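Local coordinates for protein arylalkylamine N-Acetyltransferase 2 (PDB 4FD5) that probably transfers acyl groups from acyl-CoA to the amine of arylalkylamines such as dopamine and serotonin, as a member of the GNAT acetyltransferase family, at residues V127-E132 with R162-M167; D62-M67 with N81-G86; K38-T43 with D102-K107. One frame throughout, in Å; residues are numbered along the deposited sequence.

Interaction 1. Residues V127-E132 with R162-M167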
ATOM      1  N   VAL A 127       7.384  19.580   3.753  1.00 27.74           N
ATOM      2  CA  VAL A 127       8.394  18.601   3.360  1.00 25.09           C
ATOM      3  C   VAL A 127       8.437  18.449   1.840  1.00 24.08           C
ATOM      4  O   VAL A 127       7.442  18.708   1.155  1.00 26.54           O
ATOM      5  CB  VAL A 127       8.137  17.231   4.022  1.00 23.88           C
ATOM      6  CG1 VAL A 127       8.254  17.334   5.538  1.00 24.94           C
ATOM      7  CG2 VAL A 127       6.761  16.705   3.627  1.00 23.83           C
ATOM      8  N   ASP A 128       9.586  18.032   1.314  1.00 24.18           N
ATOM      9  CA  ASP A 128       9.745  17.865  -0.128  1.00 28.45           C
ATOM     10  C   ASP A 128       9.656  16.403  -0.545  1.00 24.38           C
ATOM     11  O   ASP A 128       9.688  16.079  -1.734  1.00 24.19           O
ATOM     12  CB  ASP A 128      11.073  18.467  -0.608  1.00 28.37           C
ATOM     13  CG  ASP A 128      12.256  18.013   0.217  1.00 31.89           C
ATOM     14  OD1 ASP A 128      12.212  16.892   0.771  1.00 33.34           O
ATOM     15  OD2 ASP A 128      13.241  18.778   0.314  1.00 39.81           O
ATOM     16  N   LYS A 129       9.548  15.519   0.441  1.00 24.45           N
ATOM     17  CA  LYS A 129       9.430  14.095   0.163  1.00 21.89           C
ATOM     18  C   LYS A 129       8.695  13.411   1.307  1.00 19.39           C
ATOM     19  O   LYS A 129       8.737  13.868   2.452  1.00 19.95           O
ATOM     20  CB  LYS A 129      10.803  13.450  -0.095  1.00 21.64           C
ATOM     21  CG  LYS A 129      11.673  13.262   1.139  1.00 23.46           C
ATOM     22  CD  LYS A 129      13.029  12.642   0.778  1.00 25.94           C
ATOM     23  CE  LYS A 129      13.824  12.270   2.031  1.00 25.85           C
ATOM     24  NZ  LYS A 129      15.235  11.835   1.754  1.00 30.23           N
ATOM     25  N   ILE A 130       7.989  12.336   0.971  1.00 18.70           N
ATOM     26  CA  ILE A 130       7.194  11.590   1.948  1.00 17.95           C
ATOM     27  C   ILE A 130       7.407  10.101   1.746  1.00 15.27           C
ATOM     28  O   ILE A 130       7.494   9.623   0.618  1.00 14.94           O
ATOM     29  CB  ILE A 130       5.697  11.929   1.817  1.00 16.24           C
ATOM     30  CG1 ILE A 130       5.440  13.351   2.332  1.00 19.67           C
ATOM     31  CG2 ILE A 130       4.828  10.920   2.598  1.00 16.97           C
ATOM     32  CD1 ILE A 130       3.994  13.822   2.184  1.00 21.38           C
ATOM     33  N   PHE A 131       7.460   9.368   2.854  1.00 14.82           N
ATOM     34  CA  PHE A 131       7.684   7.927   2.831  1.00 15.55           C
ATOM     35  C   PHE A 131       6.323   7.230   2.826  1.00 13.84           C
ATOM     36  O   PHE A 131       5.571   7.340   3.800  1.00 14.99           O
ATOM     37  CB  PHE A 131       8.485   7.557   4.081  1.00 15.39           C
ATOM     38  CG  PHE A 131       9.000   6.140   4.105  1.00 15.37           C
ATOM     39  CD1 PHE A 131       8.174   5.091   4.472  1.00 13.31           C
ATOM     40  CD2 PHE A 131      10.337   5.875   3.842  1.00 14.85           C
ATOM     41  CE1 PHE A 131       8.661   3.773   4.527  1.00 13.07           C
ATOM     42  CE2 PHE A 131      10.842   4.567   3.901  1.00 15.70           C
ATOM     43  CZ  PHE A 131      10.005   3.512   4.247  1.00 14.99           C
ATOM     44  N   GLU A 132       6.010   6.522   1.735  1.00 14.00           N
ATOM     45  CA  GLU A 132       4.679   5.936   1.559  1.00 14.19           C
ATOM     46  C   GLU A 132       4.650   4.415   1.719  1.00 15.04           C
ATOM     47  O   GLU A 132       5.326   3.687   0.983  1.00 15.09           O
ATOM     48  CB  GLU A 132       4.086   6.333   0.191  1.00 14.16           C
ATOM     49  CG  GLU A 132       2.619   5.932   0.040  1.00 17.18           C
ATOM     50  CD  GLU A 132       2.054   6.233  -1.343  1.00 21.81           C
ATOM     51  OE1 GLU A 132       2.835   6.321  -2.330  1.00 20.68           O
ATOM     52  OE2 GLU A 132       0.810   6.362  -1.437  1.00 27.73           O
ATOM     53  N   ARG A 162      16.845   7.332   6.765  1.00 21.68           N
ATOM     54  CA  ARG A 162      16.978   7.932   5.432  1.00 23.74           C
ATOM     55  C   ARG A 162      16.603   9.422   5.388  1.00 22.69           C
ATOM     56  O   ARG A 162      16.585  10.031   4.317  1.00 25.96           O
ATOM     57  CB  ARG A 162      16.107   7.185   4.416  1.00 22.70           C
ATOM     58  CG  ARG A 162      16.525   5.762   4.114  1.00 25.22           C
ATOM     59  CD  ARG A 162      17.760   5.679   3.213  1.00 27.33           C
ATOM     60  NE  ARG A 162      18.100   4.273   2.989  1.00 29.34           N
ATOM     61  CZ  ARG A 162      17.618   3.538   1.993  1.00 26.75           C
ATOM     62  NH1 ARG A 162      16.805   4.083   1.095  1.00 29.99           N
ATOM     63  NH2 ARG A 162      17.962   2.267   1.878  1.00 28.48           N
ATOM     64  N   GLY A 163      16.257   9.987   6.539  1.00 22.59           N
ATOM     65  CA  GLY A 163      16.024  11.414   6.644  1.00 22.72           C
ATOM     66  C   GLY A 163      14.592  11.870   6.418  1.00 25.38           C
ATOM     67  O   GLY A 163      14.340  13.059   6.246  1.00 26.23           O
ATOM     68  N   PHE A 164      13.647  10.939   6.404  1.00 21.87           N
ATOM     69  CA  PHE A 164      12.243  11.323   6.243  1.00 21.26           C
ATOM     70  C   PHE A 164      11.641  11.859   7.534  1.00 20.73           C
ATOM     71  O   PHE A 164      12.026  11.461   8.632  1.00 21.85           O
ATOM     72  CB  PHE A 164      11.403  10.149   5.733  1.00 17.81           C
ATOM     73  CG  PHE A 164      11.704   9.761   4.322  1.00 19.72           C
ATOM     74  CD1 PHE A 164      12.776   8.937   4.027  1.00 20.01           C
ATOM     75  CD2 PHE A 164      10.920  10.230   3.286  1.00 18.85           C
ATOM     76  CE1 PHE A 164      13.049   8.578   2.723  1.00 21.95           C
ATOM     77  CE2 PHE A 164      11.191   9.874   1.977  1.00 21.17           C
ATOM     78  CZ  PHE A 164      12.256   9.046   1.696  1.00 20.34           C
ATOM     79  N   GLN A 165      10.667  12.755   7.386  1.00 20.25           N
ATOM     80  CA  GLN A 165       9.962  13.336   8.517  1.00 22.10           C
ATOM     81  C   GLN A 165       8.483  12.973   8.522  1.00 19.63           C
ATOM     82  O   GLN A 165       7.810  13.118   9.537  1.00 18.50           O
ATOM     83  CB  GLN A 165      10.091  14.854   8.493  1.00 25.02           C
ATOM     84  CG  GLN A 165      11.513  15.349   8.577  1.00 25.99           C
ATOM     85  CD  GLN A 165      11.579  16.850   8.498  1.00 31.45           C
ATOM     86  OE1 GLN A 165      11.614  17.529   9.520  1.00 37.44           O
ATOM     87  NE2 GLN A 165      11.573  17.379   7.284  1.00 29.93           N
ATOM     88  N   VAL A 166       7.985  12.524   7.376  1.00 17.70           N
ATOM     89  CA  VAL A 166       6.566  12.187   7.266  1.00 18.13           C
ATOM     90  C   VAL A 166       6.357  10.854   6.559  1.00 15.19           C
ATOM     91  O   VAL A 166       6.964  10.581   5.518  1.00 15.35           O
ATOM     92  CB  VAL A 166       5.784  13.288   6.548  1.00 18.29           C
ATOM     93  CG1 VAL A 166       4.331  12.857   6.315  1.00 19.67           C
ATOM     94  CG2 VAL A 166       5.832  14.586   7.355  1.00 18.47           C
ATOM     95  N   MET A 167       5.482  10.029   7.127  1.00 14.92           N
ATOM     96  CA  MET A 167       5.061   8.797   6.472  1.00 15.17           C
ATOM     97  C   MET A 167       3.577   8.866   6.151  1.00 15.73           C
ATOM     98  O   MET A 167       2.820   9.542   6.847  1.00 14.61           O
ATOM     99  CB  MET A 167       5.306   7.588   7.373  1.00 15.05           C
ATOM    100  CG  MET A 167       6.746   7.397   7.853  1.00 15.51           C
ATOM    101  SD  MET A 167       6.899   5.992   8.965  1.00 16.58           S
ATOM    102  CE  MET A 167       6.985   4.620   7.810  1.00 15.92           C
TER
HETATM  103  O   HOH W   1       9.923  13.822   4.994  1.00 23.28           O
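The ring of F164 lies between K129 on one face and F131 on the other. K129 runs extended across it: CE stands 3.5 Å from the ring centroid, 11° off the normal, and NZ sits over the same face at 4.2 Å, close enough for a cation-pi contact. A chi1 of 74° puts K129 CG between its own backbone N and carbonyl carbon, and the straight chain beyond then carries NZ on to R162 O, where the hydrogen bond is weak. From the opposite side F131 turns its edge to F164 in a T-shaped pair, centroids 5.3 Å apart and planes at 81°, while F131 CB also rests over that face. M167 lies alongside F131, its bent end bringing CE to 3.6 Å from CD1 of the F131 ring. On the other side of the sheet I130 and V166 run side by side, and V127 CG1 meets V166 CG2.

The backbones pair as parallel strands of a beta-alpha-beta unit whose crossover helix is 147-161. F131 N gives V166 O a nearly straight bond of 3.0 Å in the carbonyl plane; before it, water 1 bridges K129 O and Q165 N where the strands have not yet closed. A lysine stretched over an aromatic face lets its methylenes cover the ring while its ammonium stays by R162 O, where helix 147-161 ends, and the ring's electrons would be expected to stabilise that charge.

Interaction 2. Residues D62-M67 with N81-G86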
ATOM      1  N   ASP A  62      12.772   1.548  -5.208  1.00 15.65           N
ATOM      2  CA  ASP A  62      13.072   2.681  -4.321  1.00 17.89           C
ATOM      3  C   ASP A  62      13.969   2.285  -3.140  1.00 16.93           C
ATOM      4  O   ASP A  62      14.443   3.151  -2.395  1.00 18.21           O
ATOM      5  CB  ASP A  62      11.793   3.344  -3.788  1.00 17.62           C
ATOM      6  CG  ASP A  62      11.114   4.244  -4.810  1.00 21.18           C
ATOM      7  OD1 ASP A  62      11.734   4.586  -5.852  1.00 20.85           O
ATOM      8  OD2 ASP A  62       9.947   4.620  -4.566  1.00 21.37           O
ATOM      9  N   ASN A  63      14.175   0.978  -2.967  1.00 16.02           N
ATOM     10  CA  ASN A  63      15.123   0.445  -2.001  1.00 17.75           C
ATOM     11  C   ASN A  63      14.777   0.820  -0.560  1.00 16.45           C
ATOM     12  O   ASN A  63      15.664   1.015   0.272  1.00 19.05           O
ATOM     13  CB  ASN A  63      16.534   0.952  -2.306  1.00 20.49           C
ATOM     14  CG  ASN A  63      17.608   0.044  -1.740  1.00 26.05           C
ATOM     15  OD1 ASN A  63      17.408  -1.168  -1.610  1.00 26.61           O
ATOM     16  ND2 ASN A  63      18.761   0.624  -1.405  1.00 29.67           N
ATOM     17  N   VAL A  64      13.487   0.925  -0.263  1.00 15.11           N
ATOM     18  CA  VAL A  64      13.054   1.222   1.109  1.00 15.51           C
ATOM     19  C   VAL A  64      11.995   0.245   1.607  1.00 14.24           C
ATOM     20  O   VAL A  64      11.340   0.511   2.623  1.00 13.99           O
ATOM     21  CB  VAL A  64      12.562   2.684   1.311  1.00 17.15           C
ATOM     22  CG1 VAL A  64      13.732   3.670   1.193  1.00 18.62           C
ATOM     23  CG2 VAL A  64      11.455   3.037   0.326  1.00 15.35           C
ATOM     24  N   SER A  65      11.827  -0.877   0.905  1.00 13.40           N
ATOM     25  CA  SER A  65      10.861  -1.887   1.337  1.00 12.25           C
ATOM     26  C   SER A  65      11.494  -2.860   2.331  1.00 14.38           C
ATOM     27  O   SER A  65      12.696  -3.104   2.282  1.00 15.07           O
ATOM     28  CB  SER A  65      10.322  -2.663   0.134  1.00 13.05           C
ATOM     29  OG  SER A  65       9.685  -1.775  -0.772  1.00 13.53           O
ATOM     30  N   ILE A  66      10.671  -3.436   3.211  1.00 13.84           N
ATOM     31  CA  ILE A  66      11.167  -4.354   4.242  1.00 14.02           C
ATOM     32  C   ILE A  66      10.513  -5.724   4.072  1.00 11.83           C
ATOM     33  O   ILE A  66       9.330  -5.808   3.771  1.00 13.79           O
ATOM     34  CB  ILE A  66      10.785  -3.848   5.641  1.00 12.66           C
ATOM     35  CG1 ILE A  66      11.227  -2.398   5.849  1.00 16.62           C
ATOM     36  CG2 ILE A  66      11.343  -4.775   6.723  1.00 16.02           C
ATOM     37  CD1 ILE A  66      12.688  -2.215   5.901  1.00 17.88           C
ATOM     38  N   MET A  67      11.286  -6.796   4.214  1.00 13.80           N
ATOM     39  CA  MET A  67      10.736  -8.137   4.300  1.00 13.77           C
ATOM     40  C   MET A  67      11.025  -8.754   5.663  1.00 14.90           C
ATOM     41  O   MET A  67      12.067  -8.483   6.303  1.00 15.37           O
ATOM     42  CB  MET A  67      11.299  -9.054   3.200  1.00 14.91           C
ATOM     43  CG  MET A  67      12.802  -9.120   3.186  1.00 15.62           C
ATOM     44  SD  MET A  67      13.361 -10.138   1.801  1.00 18.89           S
ATOM     45  CE  MET A  67      15.136 -10.133   2.125  1.00 22.09           C
ATOM     46  N   ASN A  81       7.298  -0.124   0.295  1.00 12.09           N
ATOM     47  CA  ASN A  81       7.299   1.303   0.576  1.00 13.05           C
ATOM     48  C   ASN A  81       7.897   2.064  -0.587  1.00 13.44           C
ATOM     49  O   ASN A  81       8.875   1.618  -1.193  1.00 14.43           O
ATOM     50  CB  ASN A  81       8.126   1.605   1.827  1.00 13.18           C
ATOM     51  CG  ASN A  81       7.655   0.824   3.040  1.00 13.87           C
ATOM     52  OD1 ASN A  81       6.452   0.722   3.300  1.00 15.71           O
ATOM     53  ND2 ASN A  81       8.595   0.243   3.770  1.00 12.55           N
ATOM     54  N   GLY A  82       7.296   3.204  -0.905  1.00 12.55           N
ATOM     55  CA  GLY A  82       7.804   4.045  -1.985  1.00 14.77           C
ATOM     56  C   GLY A  82       8.100   5.461  -1.545  1.00 15.71           C
ATOM     57  O   GLY A  82       7.695   5.898  -0.477  1.00 14.78           O
ATOM     58  N   ILE A  83       8.823   6.199  -2.380  1.00 17.06           N
ATOM     59  CA  ILE A  83       9.138   7.583  -2.064  1.00 17.86           C
ATOM     60  C   ILE A  83       8.331   8.528  -2.947  1.00 18.02           C
ATOM     61  O   ILE A  83       8.399   8.432  -4.168  1.00 20.00           O
ATOM     62  CB  ILE A  83      10.637   7.864  -2.271  1.00 20.29           C
ATOM     63  CG1 ILE A  83      11.457   6.868  -1.450  1.00 20.10           C
ATOM     64  CG2 ILE A  83      10.957   9.297  -1.846  1.00 19.36           C
ATOM     65  CD1 ILE A  83      12.950   6.869  -1.776  1.00 24.28           C
ATOM     66  N   LEU A  84       7.555   9.411  -2.321  1.00 16.40           N
ATOM     67  CA  LEU A  84       6.797  10.435  -3.033  1.00 20.42           C
ATOM     68  C   LEU A  84       7.528  11.763  -2.973  1.00 20.25           C
ATOM     69  O   LEU A  84       7.935  12.200  -1.902  1.00 19.27           O
ATOM     70  CB  LEU A  84       5.430  10.620  -2.381  1.00 21.14           C
ATOM     71  CG  LEU A  84       4.439   9.483  -2.566  1.00 23.25           C
ATOM     72  CD1 LEU A  84       3.257   9.707  -1.639  1.00 23.77           C
ATOM     73  CD2 LEU A  84       3.981   9.399  -4.027  1.00 27.43           C
ATOM     74  N   TYR A  85       7.661  12.427  -4.119  1.00 22.88           N
ATOM     75  CA  TYR A  85       8.281  13.757  -4.151  1.00 24.96           C
ATOM     76  C   TYR A  85       7.273  14.888  -4.366  1.00 26.29           C
ATOM     77  O   TYR A  85       6.340  14.765  -5.161  1.00 26.99           O
ATOM     78  CB  TYR A  85       9.372  13.819  -5.221  1.00 25.74           C
ATOM     79  CG  TYR A  85      10.483  12.831  -4.976  1.00 22.34           C
ATOM     80  CD1 TYR A  85      11.472  13.096  -4.053  1.00 24.30           C
ATOM     81  CD2 TYR A  85      10.519  11.618  -5.642  1.00 25.53           C
ATOM     82  CE1 TYR A  85      12.492  12.195  -3.812  1.00 24.84           C
ATOM     83  CE2 TYR A  85      11.531  10.707  -5.405  1.00 25.28           C
ATOM     84  CZ  TYR A  85      12.515  11.006  -4.490  1.00 25.05           C
ATOM     85  OH  TYR A  85      13.527  10.104  -4.250  1.00 27.89           O
ATOM     86  N   GLY A  86       7.479  15.987  -3.648  1.00 24.90           N
ATOM     87  CA  GLY A  86       6.621  17.151  -3.763  1.00 27.75           C
ATOM     88  C   GLY A  86       6.712  17.842  -5.111  1.00 29.48           C
ATOM     89  O   GLY A  86       5.785  18.549  -5.518  1.00 29.77           O
TER
HETATM   90  O   HOH W   2      10.304   7.326  -6.093  1.00 26.73           O
HETATM   91  O   HOH W   3      11.092   0.292  -1.897  1.00 14.16           O
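N81 reaches across to the 62-67 segment with both its backbone and its side chain. Its CB meets V64 O at 3.5 Å and packs on V64 CG2 at 3.9 Å, CG passes near V64 O, and the amide nitrogen ND2 then donates to V64 O at 3.0 Å. The bond is close to straight at the hydrogen (167°) and V64 O lies almost in the amide plane, although the donor is tilted from the carbonyl plane. With chi1 at -56°, N81 CG is anti to its own carbonyl carbon, an orientation that lets the amide reach V64 while its backbone N turns to S65 OG. ND2 also donates to S155 OG of helix 147-161, so two acceptors fix the rotation of the amide.

The backbone N of N81 gives its hydrogen to S65 OG at 3.1 Å. Water 3 joins the same hydroxyl to N81 O and V64 N, filling in where the two segments are not paired directly. Farther along, D62 OD2 receives I83 N at 2.9 Å; the donor approaches from above the carboxylate plane, 41° out of it. V64 CG2 and I83 CG1 add an apolar touch at 4.2 Å.

The contact sits where residues 62-65 lead from the preceding helix into strand 66-69 of its hairpin with strand 75-85. Strand 75-85 outruns its partner here, and the backbone N-H groups of N81 and I83 are met by the side chains of S65 and D62 in place of the carbonyls of a continuing strand.

Interaction 3. Residues K38-T43 with D102-K107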
ATOM      1  N   LYS A  38     -10.308  -7.179  -4.890  1.00 18.01           N
ATOM      2  CA  LYS A  38     -11.305  -8.234  -4.793  1.00 19.97           C
ATOM      3  C   LYS A  38     -12.684  -7.722  -5.225  1.00 23.13           C
ATOM      4  O   LYS A  38     -13.418  -8.416  -5.931  1.00 21.99           O
ATOM      5  CB  LYS A  38     -11.361  -8.799  -3.372  1.00 21.06           C
ATOM      6  CG  LYS A  38     -12.263 -10.017  -3.242  1.00 24.26           C
ATOM      7  CD  LYS A  38     -12.412 -10.465  -1.806  1.00 28.06           C
ATOM      8  CE  LYS A  38     -11.126 -11.043  -1.269  1.00 30.55           C
ATOM      9  NZ  LYS A  38     -11.362 -11.777   0.010  1.00 34.12           N
ATOM     10  N   ALA A  39     -13.029  -6.514  -4.790  1.00 19.96           N
ATOM     11  CA  ALA A  39     -14.322  -5.921  -5.145  1.00 21.80           C
ATOM     12  C   ALA A  39     -14.579  -5.859  -6.656  1.00 24.60           C
ATOM     13  O   ALA A  39     -15.712  -6.043  -7.106  1.00 25.55           O
ATOM     14  CB  ALA A  39     -14.460  -4.532  -4.523  1.00 21.40           C
ATOM     15  N   VAL A  40     -13.544  -5.587  -7.443  1.00 22.36           N
ATOM     16  CA  VAL A  40     -13.734  -5.467  -8.891  1.00 23.83           C
ATOM     17  C   VAL A  40     -13.159  -6.635  -9.689  1.00 24.77           C
ATOM     18  O   VAL A  40     -12.952  -6.530 -10.908  1.00 25.95           O
ATOM     19  CB  VAL A  40     -13.218  -4.123  -9.428  1.00 23.56           C
ATOM     20  CG1 VAL A  40     -14.041  -2.970  -8.840  1.00 24.52           C
ATOM     21  CG2 VAL A  40     -11.737  -3.960  -9.131  1.00 23.66           C
ATOM     22  N   ASN A  41     -12.910  -7.744  -8.999  1.00 23.98           N
ATOM     23  CA  ASN A  41     -12.437  -8.962  -9.643  1.00 27.46           C
ATOM     24  C   ASN A  41     -11.208  -8.709 -10.504  1.00 26.74           C
ATOM     25  O   ASN A  41     -11.113  -9.181 -11.637  1.00 27.83           O
ATOM     26  CB  ASN A  41     -13.560  -9.579 -10.484  1.00 28.13           C
ATOM     27  CG  ASN A  41     -14.796  -9.882  -9.664  1.00 33.11           C
ATOM     28  OD1 ASN A  41     -14.786 -10.782  -8.827  1.00 36.38           O
ATOM     29  ND2 ASN A  41     -15.865  -9.124  -9.891  1.00 36.02           N
ATOM     30  N   LEU A  42     -10.254  -7.969  -9.954  1.00 23.91           N
ATOM     31  CA  LEU A  42      -9.081  -7.569 -10.717  1.00 23.92           C
ATOM     32  C   LEU A  42      -8.234  -8.763 -11.119  1.00 26.25           C
ATOM     33  O   LEU A  42      -7.703  -8.819 -12.231  1.00 25.61           O
ATOM     34  CB  LEU A  42      -8.245  -6.570  -9.917  1.00 23.43           C
ATOM     35  CG  LEU A  42      -7.076  -5.916 -10.647  1.00 24.82           C
ATOM     36  CD1 LEU A  42      -7.569  -5.080 -11.807  1.00 23.33           C
ATOM     37  CD2 LEU A  42      -6.291  -5.046  -9.681  1.00 22.67           C
ATOM     38  N   THR A  43      -8.119  -9.730 -10.219  1.00 24.87           N
ATOM     39  CA  THR A  43      -7.287 -10.894 -10.469  1.00 26.03           C
ATOM     40  C   THR A  43      -7.787 -12.074  -9.644  1.00 27.47           C
ATOM     41  O   THR A  43      -8.829 -11.992  -8.994  1.00 29.55           O
ATOM     42  CB  THR A  43      -5.785 -10.591 -10.199  1.00 26.87           C
ATOM     43  OG1 THR A  43      -4.992 -11.771 -10.398  1.00 29.73           O
ATOM     44  CG2 THR A  43      -5.582 -10.057  -8.785  1.00 26.64           C
ATOM     45  N   ASP A 102      -7.458  -1.549 -18.574  1.00 30.71           N
ATOM     46  CA  ASP A 102      -8.103  -2.400 -17.596  1.00 28.92           C
ATOM     47  C   ASP A 102      -9.127  -1.553 -16.848  1.00 28.61           C
ATOM     48  O   ASP A 102      -8.761  -0.749 -15.993  1.00 25.46           O
ATOM     49  CB  ASP A 102      -7.049  -2.950 -16.625  1.00 27.48           C
ATOM     50  CG  ASP A 102      -7.584  -4.061 -15.734  1.00 28.65           C
ATOM     51  OD1 ASP A 102      -8.699  -3.917 -15.193  1.00 27.43           O
ATOM     52  OD2 ASP A 102      -6.888  -5.092 -15.576  1.00 33.23           O
ATOM     53  N   GLU A 103     -10.401  -1.721 -17.198  1.00 26.99           N
ATOM     54  CA  GLU A 103     -11.515  -1.013 -16.555  1.00 27.98           C
ATOM     55  C   GLU A 103     -11.456  -1.014 -15.026  1.00 26.85           C
ATOM     56  O   GLU A 103     -11.629   0.028 -14.365  1.00 25.52           O
ATOM     57  CB  GLU A 103     -12.816  -1.707 -16.939  1.00 29.94           C
ATOM     58  CG  GLU A 103     -13.710  -0.974 -17.883  1.00 35.09           C
ATOM     59  CD  GLU A 103     -15.017  -1.719 -18.065  1.00 34.09           C
ATOM     60  OE1 GLU A 103     -14.971  -2.884 -18.518  1.00 36.73           O
ATOM     61  OE2 GLU A 103     -16.084  -1.156 -17.730  1.00 36.59           O
ATOM     62  N   SER A 104     -11.247  -2.204 -14.474  1.00 24.04           N
ATOM     63  CA  SER A 104     -11.260  -2.411 -13.025  1.00 23.94           C
ATOM     64  C   SER A 104     -10.114  -1.643 -12.357  1.00 23.45           C
ATOM     65  O   SER A 104     -10.286  -0.895 -11.355  1.00 23.23           O
ATOM     66  CB  SER A 104     -11.120  -3.904 -12.726  1.00 23.69           C
ATOM     67  OG  SER A 104     -12.219  -4.644 -13.240  1.00 28.18           O
ATOM     68  N   PHE A 105      -8.930  -1.821 -12.929  1.00 23.62           N
ATOM     69  CA  PHE A 105      -7.759  -1.120 -12.428  1.00 22.52           C
ATOM     70  C   PHE A 105      -8.015   0.380 -12.448  1.00 24.50           C
ATOM     71  O   PHE A 105      -7.710   1.088 -11.490  1.00 22.77           O
ATOM     72  CB  PHE A 105      -6.524  -1.465 -13.254  1.00 25.97           C
ATOM     73  CG  PHE A 105      -5.256  -0.900 -12.692  1.00 25.52           C
ATOM     74  CD1 PHE A 105      -4.794   0.339 -13.105  1.00 29.40           C
ATOM     75  CD2 PHE A 105      -4.538  -1.593 -11.733  1.00 29.49           C
ATOM     76  CE1 PHE A 105      -3.630   0.873 -12.583  1.00 30.38           C
ATOM     77  CE2 PHE A 105      -3.365  -1.062 -11.206  1.00 28.30           C
ATOM     78  CZ  PHE A 105      -2.917   0.169 -11.632  1.00 31.39           C
ATOM     79  N   LYS A 106      -8.595   0.868 -13.537  1.00 22.60           N
ATOM     80  CA  LYS A 106      -8.874   2.292 -13.643  1.00 23.96           C
ATOM     81  C   LYS A 106      -9.817   2.784 -12.538  1.00 21.87           C
ATOM     82  O   LYS A 106      -9.651   3.896 -12.039  1.00 23.70           O
ATOM     83  CB  LYS A 106      -9.439   2.626 -15.018  1.00 27.07           C
ATOM     84  CG  LYS A 106      -9.619   4.104 -15.248  1.00 33.27           C
ATOM     85  CD  LYS A 106     -10.110   4.378 -16.669  1.00 38.08           C
ATOM     86  CE  LYS A 106     -10.716   5.787 -16.798  1.00 40.28           C
ATOM     87  NZ  LYS A 106     -11.302   6.036 -18.152  1.00 41.36           N
ATOM     88  N   LYS A 107     -10.805   1.967 -12.168  1.00 23.04           N
ATOM     89  CA  LYS A 107     -11.681   2.342 -11.046  1.00 21.60           C
ATOM     90  C   LYS A 107     -10.875   2.580  -9.765  1.00 20.69           C
ATOM     91  O   LYS A 107     -11.085   3.582  -9.031  1.00 19.45           O
ATOM     92  CB  LYS A 107     -12.703   1.247 -10.780  1.00 21.85           C
ATOM     93  CG  LYS A 107     -13.682   1.046 -11.927  1.00 23.22           C
ATOM     94  CD  LYS A 107     -14.659  -0.058 -11.590  1.00 25.21           C
ATOM     95  CE  LYS A 107     -15.675  -0.245 -12.714  1.00 27.40           C
ATOM     96  NZ  LYS A 107     -16.441  -1.500 -12.536  1.00 30.06           N
TER
HETATM   97  O   HOH W   4     -12.283  -7.622 -13.695  1.00 34.12           O
HETATM   98  O   HOH W   5      -8.925  -7.080 -14.371  1.00 30.99           O
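D102 OD1 accepts the backbone N of F105 at 3.1 Å with an N-H...O angle of 174°, the capping bond that makes D102 the N-cap of helix 103-116. The donor comes from above the carboxylate plane, 56° out of it. The other oxygen, OD2, accepts from H49 NE2, and water 5 lies within bonding distance of OD2 and L42 O. Both ends of the carboxylate are therefore engaged, and the helix dipole would be expected to favour its negative charge.

L42 covers this helix start. Its CG is anti to the backbone N (chi1 -172°), which sends CD1 over the capped turn, 3.7 Å from F105 N and 4.0 Å from F105 CB, while CD2 faces the edge of the F105 ring. Beside it V40 CG2 rests on S104 CB at 3.6 Å, and V40 CG1 touches the aliphatic chain of K107 at CD. Water 4 links N41 O to S104 OG.

The 38-43 segment is itself a helix ending: N41, with positive phi, is the C-prime residue of a Schellman motif, in which N41 N bonds K38 O at 3.2 Å and L42 N the carbonyl O preceding it. A Schellman-terminated helix 35-39 thus abuts an Asp-capped helix N-terminus.

Overall arrangement
Interactions 1 and 2 adjoin, their centres 10 Å apart, because strands 75-85 and 129-138 are neighbours in one sheet: E132 O lies 2.8 Å from G82 N, a probable hydrogen bond, and the F131 ring packs on N81. Interaction 2 is the more buried, and polar side chains there replace strand pairing; interaction 1, partly buried, combines one parallel backbone bond with aromatic and lysine packing. Interaction 3, also partly buried, lies on the opposite side of the chain's centre, about 24 Å from interaction 2 and 30 Å from interaction 1 between centres. It joins helix ends, not strands, through apolar contacts and water bridges, and in sequence its loop encloses interaction 2.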